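RagB/SusD family nutrient uptake outer membrane protein (Bacteroides thetaiotaomicron, PDB 7KV2) probably binds beta-glucans at the outer membrane surface, serving nutrient uptake as a SusD-family glycan-binding protein. Local coordinates at residues S74-D79 with Q92-M97; Y109-C114 with Y155-K160; C114-V119 with P166-N171; K501-D504 with T509-Q512. One frame throughout, in Å; residues are numbered along the deposited sequence.

Interaction 1: residues S74-D79 with Q92-M97; sequences SDIMAD and QPWHLM
The type I beta turn from Asp75 to Ala78, in the end region of helix 70-75, presents its two central residues, Ile76 and Met77, to Trp94 and Met97, which are successive contact positions on one side of the short helix 92-98. Only apolar groups and backbone carbonyls meet here. Ile76 sends its long branch across at about a right angle to Trp94: CG1 sits between the backbone N and the carbonyl carbon (chi1 61°), and the extended chain beyond it brings CD1 to 3.6 Å from Trp94 CB. The same methyl is equally close to Trp94 O, and so meets the base of the tryptophan more than its indole. The two methionines make the other half. Met77 CG lies 3.6 Å from Met97 O, and both chains bend at chi3, which turns their methyl ends together, with Met77 CE 4.0 Å from Met97 CE. Ile76 CD1 closes the group at 4.3 Å from Met97 CE. With an alanine at Met77, the methyl of Met97 would probably lose its sulfur-and-methyl neighbour, and a gap would open between turn and helix. All four residues are buried. Phe321 meets the Trp94 ring and Cys322 touches Ile76, while Met77 packs further against Phe161 of helix 137-162 and Tyr464 of helix 463-469, so the turn lies wedged among three helices.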
loop_
_atom_site.group_PDB
_atom_site.type_symbol
_atom_site.label_atom_id
_atom_site.label_comp_id
_atom_site.label_asym_id
_atom_site.label_seq_id
_atom_site.Cartn_x
_atom_site.Cartn_y
_atom_site.Cartn_z
ATOM N N SER A 74 4.545 1.130 6.383
ATOM C CA SER A 74 4.108 2.457 6.885
ATOM C C SER A 74 3.139 2.292 8.062
ATOM O O SER A 74 3.252 3.069 9.034
ATOM C CB SER A 74 3.614 3.351 5.785
ATOM O OG SER A 74 2.365 2.912 5.256
ATOM N N ASP A 75 2.164 1.378 7.999
ATOM C CA ASP A 75 1.110 1.363 9.049
ATOM C C ASP A 75 1.715 1.069 10.418
ATOM O O ASP A 75 1.136 1.542 11.392
ATOM C CB ASP A 75 -0.042 0.416 8.696
ATOM C CG ASP A 75 -0.942 0.976 7.597
ATOM O OD1 ASP A 75 -1.238 2.213 7.614
ATOM O OD2 ASP A 75 -1.377 0.179 6.735
ATOM N N ILE A 76 2.781 0.273 10.521
ATOM C CA ILE A 76 3.367 -0.045 11.852
ATOM C C ILE A 76 3.879 1.274 12.466
ATOM O O ILE A 76 4.051 1.308 13.702
ATOM C CB ILE A 76 4.447 -1.139 11.781
ATOM C CG1 ILE A 76 5.636 -0.743 10.897
ATOM C CG2 ILE A 76 3.812 -2.459 11.379
ATOM C CD1 ILE A 76 6.739 -1.770 10.732
ATOM N N MET A 77 4.156 2.320 11.666
ATOM C CA MET A 77 4.691 3.606 12.204
ATOM C C MET A 77 3.570 4.578 12.574
ATOM O O MET A 77 3.849 5.711 13.134
ATOM C CB MET A 77 5.687 4.247 11.228
ATOM C CG MET A 77 6.827 3.313 10.918
ATOM S SD MET A 77 8.227 4.133 10.066
ATOM C CE MET A 77 7.652 4.082 8.365
ATOM N N ALA A 78 2.307 4.177 12.372
ATOM C CA ALA A 78 1.174 5.068 12.712
ATOM C C ALA A 78 0.527 4.621 14.031
ATOM O O ALA A 78 1.240 4.158 14.954
ATOM C CB ALA A 78 0.199 5.096 11.548
ATOM N N ASP A 79 -0.810 4.675 14.123
ATOM C CA ASP A 79 -1.549 4.622 15.407
ATOM C C ASP A 79 -2.689 3.591 15.333
ATOM O O ASP A 79 -3.634 3.705 16.147
ATOM C CB ASP A 79 -2.056 6.014 15.791
ATOM C CG ASP A 79 -2.923 6.698 14.758
ATOM O OD1 ASP A 79 -2.750 6.414 13.556
ATOM O OD2 ASP A 79 -3.705 7.602 15.141
ATOM N N GLN A 92 12.734 -7.598 14.135
ATOM C CA GLN A 92 13.127 -6.452 14.993
ATOM C C GLN A 92 13.112 -5.153 14.216
ATOM O O GLN A 92 12.745 -4.121 14.772
ATOM C CB GLN A 92 14.517 -6.682 15.618
ATOM C CG GLN A 92 14.954 -5.569 16.560
ATOM C CD GLN A 92 16.143 -6.043 17.364
ATOM O OE1 GLN A 92 16.944 -6.870 16.923
ATOM N NE2 GLN A 92 16.234 -5.540 18.575
ATOM N N PRO A 93 13.544 -5.107 12.928
ATOM C CA PRO A 93 13.528 -3.858 12.184
ATOM C C PRO A 93 12.138 -3.215 12.198
ATOM O O PRO A 93 12.070 -1.966 12.245
ATOM C CB PRO A 93 14.002 -4.242 10.771
ATOM C CG PRO A 93 14.799 -5.486 10.980
ATOM C CD PRO A 93 14.118 -6.205 12.125
ATOM N N TRP A 94 11.063 -4.027 12.188
ATOM C CA TRP A 94 9.693 -3.454 12.212
ATOM C C TRP A 94 9.443 -2.778 13.561
ATOM O O TRP A 94 8.895 -1.662 13.603
ATOM C CB TRP A 94 8.659 -4.569 12.027
ATOM C CG TRP A 94 8.689 -5.330 10.739
ATOM C CD1 TRP A 94 9.650 -5.419 9.776
ATOM C CD2 TRP A 94 7.656 -6.230 10.332
ATOM N NE1 TRP A 94 9.265 -6.286 8.775
ATOM C CE2 TRP A 94 8.056 -6.831 9.123
ATOM C CE3 TRP A 94 6.420 -6.561 10.880
ATOM C CZ2 TRP A 94 7.211 -7.679 8.419
ATOM C CZ3 TRP A 94 5.606 -7.436 10.209
ATOM C CH2 TRP A 94 6.005 -7.983 8.993
ATOM N N HIS A 95 9.832 -3.460 14.634
ATOM C CA HIS A 95 9.656 -2.928 16.015
ATOM C C HIS A 95 10.449 -1.622 16.157
ATOM O O HIS A 95 9.902 -0.597 16.683
ATOM C CB HIS A 95 10.063 -3.997 17.020
ATOM C CG HIS A 95 9.132 -5.130 17.081
ATOM N ND1 HIS A 95 7.919 -5.022 17.747
ATOM C CD2 HIS A 95 9.217 -6.391 16.594
ATOM C CE1 HIS A 95 7.304 -6.192 17.665
ATOM N NE2 HIS A 95 8.071 -7.062 16.990
ATOM N N LEU A 96 11.662 -1.589 15.622
ATOM C CA LEU A 96 12.465 -0.350 15.704
ATOM C C LEU A 96 11.806 0.785 14.919
ATOM O O LEU A 96 11.671 1.902 15.469
ATOM C CB LEU A 96 13.889 -0.633 15.225
ATOM C CG LEU A 96 14.674 -1.678 16.007
ATOM C CD1 LEU A 96 16.073 -1.781 15.393
ATOM C CD2 LEU A 96 14.785 -1.335 17.471
ATOM N N MET A 97 11.365 0.553 13.678
ATOM C CA MET A 97 10.702 1.603 12.887
ATOM C C MET A 97 9.471 2.132 13.639
ATOM O O MET A 97 9.184 3.339 13.581
ATOM C CB MET A 97 10.222 1.024 11.557
ATOM C CG MET A 97 11.338 0.688 10.616
ATOM S SD MET A 97 10.770 -0.444 9.283
ATOM C CE MET A 97 9.559 0.597 8.477
#

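Interaction 2: residues Y109-C114 with Y155-K160; sequences YGLWKC and YNWVWK
Glu66 OE1 is gripped by two backbone N-H groups, those of Tyr109 and Gly110, at the start of helix 110-130, just ahead of the turn that carries Leu111, Trp112 and Cys114 onto Trp157 and Val158 of helix 137-162. The contact itself is apolar. Leu111 has CG anti to its backbone N (chi1 175°), which brings CD1 obliquely to the six-membered part of the Trp157 indole, near its rim and 3.7 Å from Trp157 CE3. Further along the same ring, Cys114 CB comes to 4.1 Å from Trp157 CZ3, so one indole spans nearly a turn of its neighbour. Trp112 starts out pointing away from the other helix, yet its large ring folds back until CE3 is 4.2 Å from Val158 CG1, offset from the ring centre. The short helical segments run closer to antiparallel than to perpendicular, at 142° between their directions, with axes 9.4 Å apart at closest approach. On its other sides the pair is enclosed by loops and helices: Trp59 and Pro60 touch Cys114 and Trp157 respectively, Tyr116 packs on Trp112 and Val158, and helices 183-200 and 217-231 lie against the far side of helix 137-162.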
loop_
_atom_site.group_PDB
_atom_site.type_symbol
_atom_site.label_atom_id
_atom_site.label_comp_id
_atom_site.label_asym_id
_atom_site.label_seq_id
_atom_site.Cartn_x
_atom_site.Cartn_y
_atom_site.Cartn_z
ATOM N N TYR A 109 15.409 -3.774 4.182
ATOM C CA TYR A 109 16.262 -3.655 2.968
ATOM C C TYR A 109 15.555 -4.264 1.741
ATOM O O TYR A 109 15.836 -3.828 0.613
ATOM C CB TYR A 109 17.610 -4.291 3.325
ATOM C CG TYR A 109 18.789 -3.948 2.445
ATOM C CD1 TYR A 109 18.707 -3.001 1.439
ATOM C CD2 TYR A 109 20.000 -4.591 2.648
ATOM C CE1 TYR A 109 19.800 -2.725 0.629
ATOM C CE2 TYR A 109 21.103 -4.308 1.858
ATOM C CZ TYR A 109 20.997 -3.381 0.842
ATOM O OH TYR A 109 22.076 -3.069 0.053
ATOM N N GLY A 110 14.624 -5.202 1.938
ATOM C CA GLY A 110 13.892 -5.851 0.823
ATOM C C GLY A 110 13.193 -4.830 -0.063
ATOM O O GLY A 110 13.291 -4.899 -1.312
ATOM N N LEU A 111 12.524 -3.866 0.546
ATOM C CA LEU A 111 11.663 -2.921 -0.193
ATOM C C LEU A 111 12.557 -2.043 -1.065
ATOM O O LEU A 111 12.199 -1.728 -2.175
ATOM C CB LEU A 111 10.846 -2.086 0.810
ATOM C CG LEU A 111 9.991 -0.973 0.206
ATOM C CD1 LEU A 111 8.939 -1.547 -0.726
ATOM C CD2 LEU A 111 9.316 -0.149 1.294
ATOM N N TRP A 112 13.694 -1.623 -0.521
ATOM C CA TRP A 112 14.708 -0.840 -1.268
ATOM C C TRP A 112 15.111 -1.622 -2.534
ATOM O O TRP A 112 15.059 -1.068 -3.610
ATOM C CB TRP A 112 15.874 -0.584 -0.308
ATOM C CG TRP A 112 17.035 0.122 -0.946
ATOM C CD1 TRP A 112 17.917 -0.377 -1.871
ATOM C CD2 TRP A 112 17.427 1.473 -0.691
ATOM N NE1 TRP A 112 18.825 0.597 -2.221
ATOM C CE2 TRP A 112 18.548 1.741 -1.523
ATOM C CE3 TRP A 112 16.946 2.492 0.139
ATOM C CZ2 TRP A 112 19.194 2.975 -1.506
ATOM C CZ3 TRP A 112 17.575 3.718 0.133
ATOM C CH2 TRP A 112 18.694 3.945 -0.676
ATOM N N LYS A 113 15.448 -2.890 -2.391
ATOM C CA LYS A 113 15.940 -3.750 -3.491
ATOM C C LYS A 113 14.806 -3.970 -4.493
ATOM O O LYS A 113 15.072 -3.918 -5.690
ATOM C CB LYS A 113 16.462 -5.080 -2.965
ATOM C CG LYS A 113 17.757 -4.980 -2.165
ATOM C CD LYS A 113 18.151 -6.291 -1.525
ATOM C CE LYS A 113 19.350 -6.177 -0.592
ATOM N NZ LYS A 113 19.618 -7.454 0.121
ATOM N N CYS A 114 13.557 -4.108 -4.025
ATOM C CA CYS A 114 12.400 -4.242 -4.944
ATOM C C CYS A 114 12.191 -2.959 -5.737
ATOM O O CYS A 114 11.923 -3.049 -6.962
ATOM C CB CYS A 114 11.126 -4.632 -4.196
ATOM S SG CYS A 114 11.212 -6.222 -3.368
ATOM N N TYR A 155 9.893 4.714 -7.513
ATOM C CA TYR A 155 10.628 5.828 -6.852
ATOM C C TYR A 155 9.820 6.365 -5.664
ATOM O O TYR A 155 10.408 6.730 -4.672
ATOM C CB TYR A 155 10.951 6.972 -7.818
ATOM C CG TYR A 155 12.251 6.742 -8.539
ATOM C CD1 TYR A 155 13.415 6.608 -7.814
ATOM C CD2 TYR A 155 12.336 6.673 -9.918
ATOM C CE1 TYR A 155 14.637 6.375 -8.422
ATOM C CE2 TYR A 155 13.560 6.453 -10.542
ATOM C CZ TYR A 155 14.710 6.287 -9.797
ATOM O OH TYR A 155 15.934 6.064 -10.379
ATOM N N ASN A 156 8.492 6.320 -5.741
ATOM C CA ASN A 156 7.608 6.772 -4.660
ATOM C C ASN A 156 7.846 5.888 -3.430
ATOM O O ASN A 156 7.828 6.419 -2.309
ATOM C CB ASN A 156 6.149 6.773 -5.141
ATOM C CG ASN A 156 5.239 7.316 -4.082
ATOM O OD1 ASN A 156 5.466 8.430 -3.585
ATOM N ND2 ASN A 156 4.215 6.527 -3.732
ATOM N N TRP A 157 8.106 4.591 -3.601
ATOM C CA TRP A 157 8.345 3.706 -2.438
ATOM C C TRP A 157 9.603 4.246 -1.710
ATOM O O TRP A 157 9.597 4.398 -0.493
ATOM C CB TRP A 157 8.575 2.275 -2.904
ATOM C CG TRP A 157 7.358 1.477 -3.301
ATOM C CD1 TRP A 157 6.046 1.793 -3.134
ATOM C CD2 TRP A 157 7.385 0.161 -3.876
ATOM N NE1 TRP A 157 5.254 0.765 -3.577
ATOM C CE2 TRP A 157 6.042 -0.254 -4.021
ATOM C CE3 TRP A 157 8.404 -0.712 -4.264
ATOM C CZ2 TRP A 157 5.698 -1.478 -4.582
ATOM C CZ3 TRP A 157 8.062 -1.960 -4.764
ATOM C CH2 TRP A 157 6.717 -2.338 -4.903
ATOM N N VAL A 158 10.689 4.498 -2.438
ATOM C CA VAL A 158 11.947 4.945 -1.766
ATOM C C VAL A 158 11.883 6.421 -1.393
ATOM O O VAL A 158 12.470 6.758 -0.359
ATOM C CB VAL A 158 13.216 4.565 -2.550
ATOM C CG1 VAL A 158 13.567 3.101 -2.354
ATOM C CG2 VAL A 158 13.118 4.897 -4.024
ATOM N N TRP A 159 11.192 7.249 -2.156
ATOM C CA TRP A 159 10.997 8.688 -1.852
ATOM C C TRP A 159 10.301 8.823 -0.492
ATOM O O TRP A 159 10.779 9.587 0.406
ATOM C CB TRP A 159 10.234 9.369 -2.973
ATOM C CG TRP A 159 9.911 10.818 -2.774
ATOM C CD1 TRP A 159 10.804 11.852 -2.653
ATOM C CD2 TRP A 159 8.602 11.409 -2.697
ATOM N NE1 TRP A 159 10.139 13.036 -2.511
ATOM C CE2 TRP A 159 8.784 12.795 -2.504
ATOM C CE3 TRP A 159 7.296 10.904 -2.732
ATOM C CZ2 TRP A 159 7.712 13.670 -2.396
ATOM C CZ3 TRP A 159 6.230 11.766 -2.626
ATOM C CH2 TRP A 159 6.433 13.145 -2.484
ATOM N N LYS A 160 9.193 8.099 -0.312
ATOM C CA LYS A 160 8.424 8.206 0.944
ATOM C C LYS A 160 9.243 7.660 2.108
ATOM O O LYS A 160 9.248 8.329 3.137
ATOM C CB LYS A 160 7.046 7.520 0.830
ATOM C CG LYS A 160 6.045 8.401 0.111
ATOM C CD LYS A 160 4.620 7.989 0.349
ATOM C CE LYS A 160 3.671 9.110 0.032
ATOM N NZ LYS A 160 2.288 8.703 0.353
#

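Interaction 3: residues C114-V119 with P166-N171; sequences CAYSGV and PYFDKN
The rings of Tyr116 and Phe168 lie nearly coplanar, their planes only 12° apart, and meet rim to rim with neither covering the other. Their nearest atoms are Tyr116 CD1 and Phe168 CE1, 3.7 Å apart. Over one face of the Phe168 ring sits Val119 CG1, offset toward the rim and 4.0 Å from Phe168 CE2; at the edge of that ring, in its plane, is Asn171 OD1. The Tyr116 ring carries Pro166 O at its edge. Phe168 reaches the helix because its CG stands between the backbone N and the carbonyl carbon (chi1 58°), which directs the ring out from the loop toward helix 110-130, where its rim meets Tyr116 and one face meets Val119. In the fold this is the loop that leaves helix 137-162 and runs back alongside its antiparallel partner, helix 110-130, in a helix-rich part consistent with the tetratricopeptide-repeat architecture of SusD-family proteins. The single hydrogen bond across it runs from Tyr116 OH to Pro166 O at 2.7 Å. The hydroxyl arrives in the carbonyl plane on a lone pair, at 132° to the C=O bond, so it is well placed on the carbonyl and ties the tyrosine's end to the loop backbone. The proline ring also borders the hydroxyl, with Pro166 CD 3.2 Å from Tyr116 OH. Next along the loop, Phe168 O accepts a hydrogen bond from Tyr155 OH of helix 137-162, and Asn171 ND2 binds Lys120 O of helix 110-130.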
loop_
_atom_site.group_PDB
_atom_site.type_symbol
_atom_site.label_atom_id
_atom_site.label_comp_id
_atom_site.label_asym_id
_atom_site.label_seq_id
_atom_site.Cartn_x
_atom_site.Cartn_y
_atom_site.Cartn_z
ATOM N N CYS A 114 13.557 -4.108 -4.025
ATOM C CA CYS A 114 12.400 -4.242 -4.944
ATOM C C CYS A 114 12.191 -2.959 -5.737
ATOM O O CYS A 114 11.923 -3.049 -6.962
ATOM C CB CYS A 114 11.126 -4.632 -4.196
ATOM S SG CYS A 114 11.212 -6.222 -3.368
ATOM N N ALA A 115 12.276 -1.787 -5.105
ATOM C CA ALA A 115 12.028 -0.494 -5.756
ATOM C C ALA A 115 13.047 -0.308 -6.875
ATOM O O ALA A 115 12.653 0.048 -8.030
ATOM C CB ALA A 115 12.137 0.610 -4.753
ATOM N N TYR A 116 14.319 -0.580 -6.581
ATOM C CA TYR A 116 15.395 -0.320 -7.580
ATOM C C TYR A 116 15.374 -1.408 -8.651
ATOM O O TYR A 116 15.758 -1.060 -9.791
ATOM C CB TYR A 116 16.750 -0.104 -6.898
ATOM C CG TYR A 116 16.842 1.294 -6.356
ATOM C CD1 TYR A 116 16.932 2.392 -7.194
ATOM C CD2 TYR A 116 16.773 1.540 -4.997
ATOM C CE1 TYR A 116 16.967 3.687 -6.703
ATOM C CE2 TYR A 116 16.831 2.827 -4.488
ATOM C CZ TYR A 116 16.973 3.906 -5.339
ATOM O OH TYR A 116 16.966 5.177 -4.840
ATOM N N SER A 117 14.916 -2.635 -8.362
ATOM C CA SER A 117 14.707 -3.679 -9.409
ATOM C C SER A 117 13.641 -3.188 -10.377
ATOM O O SER A 117 13.859 -3.267 -11.614
ATOM C CB SER A 117 14.347 -5.032 -8.857
ATOM O OG SER A 117 15.340 -5.435 -7.928
ATOM N N GLY A 118 12.538 -2.656 -9.849
ATOM C CA GLY A 118 11.492 -2.031 -10.670
ATOM C C GLY A 118 12.070 -0.935 -11.573
ATOM O O GLY A 118 11.873 -1.009 -12.806
ATOM N N VAL A 119 12.776 0.023 -10.985
ATOM C CA VAL A 119 13.392 1.171 -11.697
ATOM C C VAL A 119 14.277 0.626 -12.827
ATOM O O VAL A 119 14.173 1.153 -13.959
ATOM C CB VAL A 119 14.183 2.077 -10.745
ATOM C CG1 VAL A 119 14.963 3.102 -11.537
ATOM C CG2 VAL A 119 13.321 2.792 -9.725
ATOM N N PRO A 166 19.346 7.560 -4.338
ATOM C CA PRO A 166 19.905 7.550 -5.691
ATOM C C PRO A 166 18.823 7.679 -6.770
ATOM O O PRO A 166 17.736 7.087 -6.599
ATOM C CB PRO A 166 20.578 6.187 -5.839
ATOM C CG PRO A 166 20.737 5.644 -4.451
ATOM C CD PRO A 166 19.716 6.357 -3.591
ATOM N N TYR A 167 19.109 8.424 -7.846
ATOM C CA TYR A 167 18.190 8.595 -8.998
ATOM C C TYR A 167 18.937 8.245 -10.285
ATOM O O TYR A 167 20.137 8.587 -10.418
ATOM C CB TYR A 167 17.571 9.995 -9.055
ATOM C CG TYR A 167 16.614 10.137 -10.212
ATOM C CD1 TYR A 167 15.295 9.716 -10.089
ATOM C CD2 TYR A 167 17.029 10.599 -11.462
ATOM C CE1 TYR A 167 14.409 9.783 -11.154
ATOM C CE2 TYR A 167 16.149 10.675 -12.537
ATOM C CZ TYR A 167 14.832 10.256 -12.383
ATOM O OH TYR A 167 13.920 10.293 -13.401
ATOM N N PHE A 168 18.272 7.526 -11.183
ATOM C CA PHE A 168 18.797 7.200 -12.536
ATOM C C PHE A 168 17.622 6.874 -13.472
ATOM O O PHE A 168 16.611 6.279 -13.018
ATOM C CB PHE A 168 19.878 6.118 -12.434
ATOM C CG PHE A 168 19.506 4.795 -11.797
ATOM C CD1 PHE A 168 19.554 4.623 -10.422
ATOM C CD2 PHE A 168 19.220 3.682 -12.579
ATOM C CE1 PHE A 168 19.253 3.395 -9.848
ATOM C CE2 PHE A 168 18.923 2.449 -12.006
ATOM C CZ PHE A 168 18.923 2.309 -10.636
ATOM N N ASP A 169 17.718 7.292 -14.744
ATOM C CA ASP A 169 16.752 6.926 -15.825
ATOM C C ASP A 169 17.436 6.083 -16.921
ATOM O O ASP A 169 16.766 5.816 -17.935
ATOM C CB ASP A 169 16.048 8.164 -16.390
ATOM C CG ASP A 169 16.990 9.236 -16.888
ATOM O OD1 ASP A 169 18.138 8.890 -17.246
ATOM O OD2 ASP A 169 16.571 10.406 -16.892
ATOM N N LYS A 170 18.701 5.678 -16.725
ATOM C CA LYS A 170 19.454 4.720 -17.583
ATOM C C LYS A 170 20.311 3.834 -16.675
ATOM O O LYS A 170 20.796 4.361 -15.663
ATOM C CB LYS A 170 20.353 5.458 -18.588
ATOM C CG LYS A 170 19.636 6.076 -19.784
ATOM C CD LYS A 170 19.312 5.071 -20.896
ATOM C CE LYS A 170 17.886 5.158 -21.414
ATOM N NZ LYS A 170 16.928 4.462 -20.513
ATOM N N ASN A 171 20.505 2.556 -17.033
ATOM C CA ASN A 171 21.321 1.557 -16.282
ATOM C C ASN A 171 22.769 1.607 -16.799
ATOM O O ASN A 171 23.565 2.367 -16.211
ATOM C CB ASN A 171 20.726 0.144 -16.406
ATOM C CG ASN A 171 19.253 0.063 -16.036
ATOM O OD1 ASN A 171 18.766 0.844 -15.218
ATOM N ND2 ASN A 171 18.530 -0.867 -16.643
#

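Interaction 4: residues K501-D504 with T509-Q512; sequences KEID and TLVQ. With EDO (1,2-ethanediol), chain D.
A single water joins Ile503 O of helix 500-505 to Leu510 O of the segment after it, donating to both carbonyls; no direct hydrogen bond crosses between the two segments. The bridge measures 2.6 Å from the water to Ile503 O and 3.0 Å from the same water to Leu510 O. Beside it, Ile503 has the largest share of the packing. Its CD1 methyl lies 3.9 Å from Leu510 CB, and the two chains pass at a slant. On a different side Ile503 CG1 meets Gln512 NE2 at 3.5 Å, the glutamine crossing it at about a right angle. Gln512 holds CG anti to its own backbone N (chi1 -174°) and then bends at chi2 (55°), which brings the amide NE2 against the isoleucine; its OE1 takes a hydrogen bond from Ile498 N, so the amide is fastened at that end. Leu510 CD1 rests near Glu502, 3.5 Å from Glu502 O and 3.8 Å from Glu502 CB. Cut back to an alanine, Ile503 would probably lose its hold on both Leu510 and the Gln512 amide, opening a gap between helix and chain. Away from the packing, Glu502 OE2 bonds to Tyr109 OH, and Lys501 N gives a nearly straight hydrogen bond, 3.0 Å long, to O2 of a 1,2-ethanediol that probably came from the crystallisation liquor. Since two carbonyls have no proton to share, the water supplies both; between these two segments apolar packing and one water do the joining, while direct bonds to Ile498 and Gln180 lie outside it.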
loop_
_atom_site.group_PDB
_atom_site.type_symbol
_atom_site.label_atom_id
_atom_site.label_comp_id
_atom_site.label_asym_id
_atom_site.label_seq_id
_atom_site.Cartn_x
_atom_site.Cartn_y
_atom_site.Cartn_z
ATOM N N LYS A 501 24.600 -1.333 4.494
ATOM C CA LYS A 501 25.189 -1.973 3.288
ATOM C C LYS A 501 25.160 -1.009 2.097
ATOM O O LYS A 501 26.143 -1.031 1.338
ATOM C CB LYS A 501 24.547 -3.323 2.995
ATOM C CG LYS A 501 25.038 -4.405 3.938
ATOM C CD LYS A 501 24.188 -5.637 3.984
ATOM C CE LYS A 501 24.542 -6.558 5.134
ATOM N NZ LYS A 501 23.527 -7.628 5.261
ATOM N N GLU A 502 24.128 -0.177 1.933
ATOM C CA GLU A 502 24.087 0.815 0.822
ATOM C C GLU A 502 25.072 1.951 1.093
ATOM O O GLU A 502 25.658 2.408 0.124
ATOM C CB GLU A 502 22.712 1.421 0.574
ATOM C CG GLU A 502 21.735 0.456 -0.070
ATOM C CD GLU A 502 22.108 -0.042 -1.456
ATOM O OE1 GLU A 502 22.408 0.784 -2.322
ATOM O OE2 GLU A 502 22.085 -1.261 -1.651
ATOM N N ILE A 503 25.185 2.443 2.330
ATOM C CA ILE A 503 26.143 3.547 2.667
ATOM C C ILE A 503 27.562 3.069 2.351
ATOM O O ILE A 503 28.344 3.857 1.740
ATOM C CB ILE A 503 26.007 3.983 4.136
ATOM C CG1 ILE A 503 24.586 4.470 4.449
ATOM C CG2 ILE A 503 27.064 5.035 4.470
ATOM C CD1 ILE A 503 24.174 5.711 3.696
ATOM N N ASP A 504 27.843 1.817 2.716
ATOM C CA ASP A 504 29.175 1.158 2.611
ATOM C C ASP A 504 29.538 0.978 1.134
ATOM O O ASP A 504 30.706 1.238 0.764
ATOM C CB ASP A 504 29.199 -0.177 3.363
ATOM C CG ASP A 504 29.267 -0.044 4.878
ATOM O OD1 ASP A 504 29.258 1.081 5.384
ATOM O OD2 ASP A 504 29.300 -1.075 5.540
ATOM N N THR A 509 29.477 8.327 -1.418
ATOM C CA THR A 509 28.482 8.827 -2.420
ATOM C C THR A 509 27.116 9.120 -1.771
ATOM O O THR A 509 26.483 10.108 -2.203
ATOM C CB THR A 509 28.298 7.801 -3.552
ATOM O OG1 THR A 509 29.407 7.969 -4.425
ATOM C CG2 THR A 509 27.024 7.934 -4.357
ATOM N N LEU A 510 26.670 8.261 -0.835
ATOM C CA LEU A 510 25.349 8.314 -0.126
ATOM C C LEU A 510 25.508 8.960 1.257
ATOM O O LEU A 510 26.100 8.300 2.099
ATOM C CB LEU A 510 24.829 6.884 0.069
ATOM C CG LEU A 510 23.975 6.277 -1.041
ATOM C CD1 LEU A 510 23.414 4.944 -0.579
ATOM C CD2 LEU A 510 22.840 7.199 -1.455
ATOM N N VAL A 511 24.969 10.167 1.477
ATOM C CA VAL A 511 24.897 10.843 2.808
ATOM C C VAL A 511 23.733 10.206 3.588
ATOM O O VAL A 511 22.570 10.393 3.134
ATOM C CB VAL A 511 24.670 12.367 2.711
ATOM C CG1 VAL A 511 24.779 13.046 4.079
ATOM C CG2 VAL A 511 25.595 13.039 1.700
ATOM N N GLN A 512 24.040 9.573 4.727
ATOM C CA GLN A 512 23.067 8.991 5.697
ATOM C C GLN A 512 22.104 10.075 6.180
ATOM O O GLN A 512 22.479 11.246 6.311
ATOM C CB GLN A 512 23.787 8.296 6.856
ATOM C CG GLN A 512 22.864 7.553 7.823
ATOM C CD GLN A 512 21.971 6.547 7.123
ATOM O OE1 GLN A 512 20.932 6.931 6.568
ATOM N NE2 GLN A 512 22.407 5.288 7.113
HETATM C C1 EDO D . 20.238 -3.400 6.687
HETATM O O1 EDO D . 20.299 -3.166 8.044
HETATM C C2 EDO D . 21.564 -3.793 6.159
HETATM O O2 EDO D . 22.425 -2.682 6.059
HETATM O O HOH W 1 28.297 6.410 1.302
#

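Interactions 1 and 2 are buried and apolar, whereas interactions 3 and 4 are partly buried and combine packing with a polar link: a tyrosine-to-carbonyl bond in one, a water bridge in the other. Interactions 2 and 3 both draw on helix 110-130 and overlap at Cys114, which touches across only in interaction 2; the first sets the helix against helix 137-162, the second against the loop that follows that helix, and the two contacts touch through Tyr155. Interaction 4, near the C-terminus, meets both, interaction 2 at Tyr109 and interaction 3 at Pro166. Interaction 1 stands apart, touching none of the others, its centre about 15 Å from that of interaction 2.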